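PDB 7L7W: probable disease resistance protein At5g66900 from Arabidopsis thaliana, which probably acts as a helper receptor in plant disease resistance, working as a calcium-permeable cation channel in immunity, and appears here as its N-terminal RPW8-type domain. Local coordinates for residues W94-E97 / S98-T101; L119-L122 / Q123-N126. The protein carries 2 engineered substitutions. All blocks are in the same frame, centred on the assembly; numbering follows the deposited sequence.

Interaction 1. Residues W94-E97 / S98-T101; sequences WYEE and SEYT. Engineered in segment 94-97: Glu97 (natural residue Lys). Engineered in segment 98-101: Glu99 (natural residue Lys).
Glu96 and Glu97 meet Tyr100 and Thr101 through two successive i-to-i+4 backbone hydrogen bonds. Tyr100 N donates to Glu96 O at 2.8 Å, almost straight at 177°, and Thr101 N donates to Glu97 O at 2.7 Å. Glu97 O takes a second hydrogen bond, from Thr101 OG1 at 3.0 Å. The Thr101 hydroxyl stands beside its own backbone N (chi1 -60°), which turns it back to the preceding turn, and it reaches the carbonyl from above its plane while the amide comes in from ahead. The polar end of Thr101 is thus satisfied within the helix although the residue is buried.

These bonds form the first turn of helix 97-114. A short 3-10 turn, 94-96, leads into it, closed by a hydrogen bond from Glu97 N to Trp94 O at 3.1 Å.

Among the side chains, Glu97, an engineered residue, runs extended alongside Thr101 and points the same way, its CG 4.0 Å from Thr101 OG1. Glu96 OE2 and OE1 of Glu99, also engineered, lie 4.8 Å apart; the like charges would probably disfavour a closer approach. Glu96 OE1 accepts a hydrogen bond from Lys93 N.

Tyr100 directs its CB past Glu96 O at 3.6 Å, but its ring swings away, with CG opposite the backbone N (chi1 178°), to meet Phe89 and hydrogen-bond through OH to Ala85 O. In the trimer, Trp94 NE1 hydrogen-bonds to Val92 O of the second subunit, and the indole also packs on Trp94 of the third.

Interaction 2. Residues L119-L122 / Q123-N126; sequences LQLL and QHRN
The short C-terminal helix 119-127 is built here from overlapping i-to-i+4 turns, in which Leu121 and Leu122 carry the side chain of Arg125. Arg125 has its CG beside the backbone N (chi1 -68°) and bends again at chi3 (-62°), a shape that folds the guanidinium back along the preceding turn. One face of the flat group rides over Leu121 O, with Arg125 CZ 3.8 Å from that oxygen. Arg125 NH1 comes to 3.6 Å from Leu121 CB and also meets CD1 of that leucine, whereas Arg125 NH2 lies 3.5 Å from Leu122 CD1, the methyl standing oblique to the guanidinium. The aliphatic part takes part as well, Arg125 CG passing 3.3 Å from Leu121 O. A salt bridge from NH2 to Glu71 ties the charged end to helix 70-88.

His124 takes another direction. It runs beside Leu121, and His124 CD2 is 4.1 Å from Leu121 CD1; its ring also meets that of His130, in the C-terminal tag.

The backbone hydrogen bonds follow the alpha-helical pattern: Gln123 N donates to Leu119 O at 3.0 Å, and Arg125 N to Leu121 O at 2.9 Å. The last, from Asn126 N to Leu122 O, is weak. The Asn126 side chain hydrogen-bonds through ND2 to Glu64 O.

Buried Leu122 packs on Leu65 and Leu72, and Leu119 on Lys57 and Ile58, while Gln120 and Arg125 lie on exposed positions. Such a division of apolar and polar residues is typical of an amphipathic helix laid against a helical bundle.

Overall arrangement
Interactions 1 and 2 sit on opposite sides of the centre of the chain, their own centres 39 Å apart and their nearest atoms about 27 Å apart, with no touch between them. They come in series: residues 94-101 make the entry to helix 97-114, and residues 119-126 lie on helix 119-127, the next helix in the chain. Helix 97-114, which begins at interaction 1, runs between them, and a short loop leads from it to helix 119-127. Both belong to the RPW8-type four-helix-bundle domain. Interaction 1 lies where three subunits of the assembly meet, whereas no other subunit touches interaction 2, which rests on helices 38-60 and 70-88 of its own chain.

Interaction 1. Residues W94-E97 / S98-T101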
loop_
_atom_site.group_PDB
_atom_site.type_symbol
_atom_site.label_atom_id
_atom_site.label_comp_id
_atom_site.label_asym_id
_atom_site.label_seq_id
_atom_site.Cartn_x
_atom_site.Cartn_y
_atom_site.Cartn_z
ATOM N N TRP A 94 -4.744 -1.637 1.922
ATOM C CA TRP A 94 -3.876 -0.848 1.038
ATOM C C TRP A 94 -4.504 -0.657 -0.342
ATOM O O TRP A 94 -4.372 0.411 -0.956
ATOM C CB TRP A 94 -2.479 -1.487 0.917
ATOM C CG TRP A 94 -2.461 -2.896 0.352
ATOM C CD1 TRP A 94 -2.463 -4.065 1.067
ATOM C CD2 TRP A 94 -2.452 -3.278 -1.037
ATOM N NE1 TRP A 94 -2.458 -5.146 0.213
ATOM C CE2 TRP A 94 -2.464 -4.695 -1.082
ATOM C CE3 TRP A 94 -2.445 -2.563 -2.244
ATOM C CZ2 TRP A 94 -2.464 -5.413 -2.288
ATOM C CZ3 TRP A 94 -2.459 -3.284 -3.455
ATOM C CH2 TRP A 94 -2.467 -4.691 -3.459
ATOM N N TYR A 95 -5.219 -1.661 -0.839
ATOM C CA TYR A 95 -5.768 -1.550 -2.184
ATOM C C TYR A 95 -7.037 -0.705 -2.222
ATOM O O TYR A 95 -7.568 -0.465 -3.307
ATOM C CB TYR A 95 -6.019 -2.948 -2.776
ATOM C CG TYR A 95 -7.023 -3.798 -2.017
ATOM C CD1 TYR A 95 -8.386 -3.695 -2.278
ATOM C CD2 TYR A 95 -6.612 -4.705 -1.045
ATOM C CE1 TYR A 95 -9.317 -4.462 -1.590
ATOM C CE2 TYR A 95 -7.531 -5.483 -0.348
ATOM C CZ TYR A 95 -8.884 -5.353 -0.628
ATOM O OH TYR A 95 -9.820 -6.100 0.048
ATOM N N GLU A 96 -7.523 -0.242 -1.076
ATOM C CA GLU A 96 -8.580 0.761 -1.018
ATOM C C GLU A 96 -8.049 2.199 -0.970
ATOM O O GLU A 96 -8.861 3.140 -0.935
ATOM C CB GLU A 96 -9.489 0.482 0.193
ATOM C CG GLU A 96 -10.029 -0.957 0.221
ATOM C CD GLU A 96 -10.765 -1.352 1.515
ATOM O OE1 GLU A 96 -10.258 -1.086 2.630
ATOM O OE2 GLU A 96 -11.842 -1.982 1.424
ATOM N N GLU A 97 -6.724 2.405 -1.030
ATOM C CA GLU A 97 -6.196 3.763 -0.869
ATOM C C GLU A 97 -6.895 4.772 -1.785
ATOM O O GLU A 97 -7.568 5.689 -1.302
ATOM C CB GLU A 97 -4.690 3.789 -1.106
ATOM C CG GLU A 97 -4.146 5.185 -1.383
ATOM C CD GLU A 97 -2.637 5.262 -1.218
ATOM O OE1 GLU A 97 -1.922 4.279 -1.585
ATOM O OE2 GLU A 97 -2.178 6.312 -0.712
ATOM N N SER A 98 -6.749 4.618 -3.108
ATOM C CA SER A 98 -7.385 5.545 -4.050
ATOM C C SER A 98 -8.847 5.767 -3.693
ATOM O O SER A 98 -9.308 6.907 -3.555
ATOM C CB SER A 98 -7.279 5.022 -5.483
ATOM O OG SER A 98 -6.047 4.355 -5.700
ATOM N N GLU A 99 -9.578 4.677 -3.481
ATOM C CA GLU A 99 -10.990 4.790 -3.153
ATOM C C GLU A 99 -11.191 5.737 -1.987
ATOM O O GLU A 99 -11.870 6.771 -2.094
ATOM C CB GLU A 99 -11.527 3.411 -2.803
ATOM C CG GLU A 99 -12.995 3.262 -2.931
ATOM C CD GLU A 99 -13.425 1.859 -2.584
ATOM O OE1 GLU A 99 -13.412 1.531 -1.371
ATOM O OE2 GLU A 99 -13.744 1.084 -3.527
ATOM N N TYR A 100 -10.547 5.406 -0.868
ATOM C CA TYR A 100 -10.740 6.176 0.346
ATOM C C TYR A 100 -10.287 7.603 0.129
ATOM O O TYR A 100 -10.968 8.550 0.547
ATOM C CB TYR A 100 -9.983 5.514 1.486
ATOM C CG TYR A 100 -10.029 6.212 2.817
ATOM C CD1 TYR A 100 -11.072 5.991 3.705
ATOM C CD2 TYR A 100 -8.990 7.055 3.218
ATOM C CE1 TYR A 100 -11.094 6.616 4.943
ATOM C CE2 TYR A 100 -9.003 7.673 4.444
ATOM C CZ TYR A 100 -10.050 7.455 5.308
ATOM O OH TYR A 100 -10.060 8.084 6.541
ATOM N N THR A 101 -9.201 7.789 -0.622
ATOM C CA THR A 101 -8.724 9.148 -0.790
ATOM C C THR A 101 -9.766 9.988 -1.512
ATOM O O THR A 101 -10.073 11.103 -1.072
ATOM C CB THR A 101 -7.388 9.156 -1.507
ATOM O OG1 THR A 101 -6.447 8.420 -0.719
ATOM C CG2 THR A 101 -6.877 10.578 -1.633
#

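Interaction 2. Residues L119-L122 / Q123-N126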
loop_
_atom_site.group_PDB
_atom_site.type_symbol
_atom_site.label_atom_id
_atom_site.label_comp_id
_atom_site.label_asym_id
_atom_site.label_seq_id
_atom_site.Cartn_x
_atom_site.Cartn_y
_atom_site.Cartn_z
ATOM N N LEU A 119 -24.053 33.738 7.071
ATOM C CA LEU A 119 -24.730 33.553 8.351
ATOM C C LEU A 119 -25.840 34.575 8.549
ATOM O O LEU A 119 -26.877 34.264 9.150
ATOM C CB LEU A 119 -23.726 33.636 9.497
ATOM C CG LEU A 119 -23.007 32.346 9.864
ATOM C CD1 LEU A 119 -22.196 32.552 11.127
ATOM C CD2 LEU A 119 -24.007 31.225 10.046
ATOM N N GLN A 120 -25.631 35.808 8.069
ATOM C CA GLN A 120 -26.648 36.839 8.258
ATOM C C GLN A 120 -27.941 36.460 7.552
ATOM O O GLN A 120 -29.030 36.618 8.112
ATOM C CB GLN A 120 -26.145 38.201 7.769
ATOM C CG GLN A 120 -26.772 39.385 8.506
ATOM C CD GLN A 120 -27.081 40.574 7.592
ATOM O OE1 GLN A 120 -26.680 40.594 6.422
ATOM N NE2 GLN A 120 -27.808 41.570 8.125
ATOM N N LEU A 121 -27.837 35.916 6.334
ATOM C CA LEU A 121 -29.033 35.453 5.638
ATOM C C LEU A 121 -29.653 34.259 6.338
ATOM O O LEU A 121 -30.877 34.091 6.312
ATOM C CB LEU A 121 -28.708 35.105 4.193
ATOM C CG LEU A 121 -29.171 36.164 3.196
ATOM C CD1 LEU A 121 -30.713 36.188 3.081
ATOM C CD2 LEU A 121 -28.617 37.531 3.584
ATOM N N LEU A 122 -28.831 33.446 6.994
ATOM C CA LEU A 122 -29.337 32.298 7.739
ATOM C C LEU A 122 -30.227 32.747 8.887
ATOM O O LEU A 122 -31.404 32.361 8.976
ATOM C CB LEU A 122 -28.165 31.469 8.263
ATOM C CG LEU A 122 -28.369 29.965 8.294
ATOM C CD1 LEU A 122 -28.606 29.457 6.882
ATOM C CD2 LEU A 122 -27.151 29.311 8.939
ATOM N N GLN A 123 -29.680 33.582 9.780
ATOM C CA GLN A 123 -30.487 34.048 10.903
ATOM C C GLN A 123 -31.624 34.951 10.433
ATOM O O GLN A 123 -32.688 34.968 11.060
ATOM C CB GLN A 123 -29.606 34.736 11.953
ATOM C CG GLN A 123 -29.408 36.224 11.822
ATOM C CD GLN A 123 -28.962 36.837 13.143
ATOM O OE1 GLN A 123 -29.748 36.940 14.083
ATOM N NE2 GLN A 123 -27.689 37.214 13.230
ATOM N N HIS A 124 -31.452 35.656 9.309
ATOM C CA HIS A 124 -32.564 36.407 8.744
ATOM C C HIS A 124 -33.717 35.481 8.400
ATOM O O HIS A 124 -34.850 35.689 8.855
ATOM C CB HIS A 124 -32.120 37.180 7.501
ATOM C CG HIS A 124 -33.261 37.727 6.696
ATOM N ND1 HIS A 124 -34.036 38.785 7.126
ATOM C CD2 HIS A 124 -33.770 37.349 5.497
ATOM C CE1 HIS A 124 -34.969 39.037 6.223
ATOM N NE2 HIS A 124 -34.826 38.184 5.222
ATOM N N ARG A 125 -33.448 34.445 7.593
ATOM C CA ARG A 125 -34.509 33.512 7.224
ATOM C C ARG A 125 -35.081 32.817 8.448
ATOM O O ARG A 125 -36.206 32.309 8.390
ATOM C CB ARG A 125 -34.000 32.483 6.205
ATOM C CG ARG A 125 -33.682 33.086 4.836
ATOM C CD ARG A 125 -33.478 32.036 3.742
ATOM N NE ARG A 125 -32.339 31.153 4.003
ATOM C CZ ARG A 125 -31.089 31.390 3.596
ATOM N NH1 ARG A 125 -30.808 32.496 2.913
ATOM N NH2 ARG A 125 -30.109 30.534 3.882
ATOM N N ASN A 126 -34.346 32.811 9.566
ATOM C CA ASN A 126 -34.912 32.251 10.793
ATOM C C ASN A 126 -35.760 33.233 11.613
ATOM O O ASN A 126 -36.651 32.791 12.351
ATOM C CB ASN A 126 -33.805 31.698 11.689
ATOM C CG ASN A 126 -34.354 30.843 12.809
ATOM O OD1 ASN A 126 -35.154 29.938 12.567
ATOM N ND2 ASN A 126 -33.953 31.142 14.044
#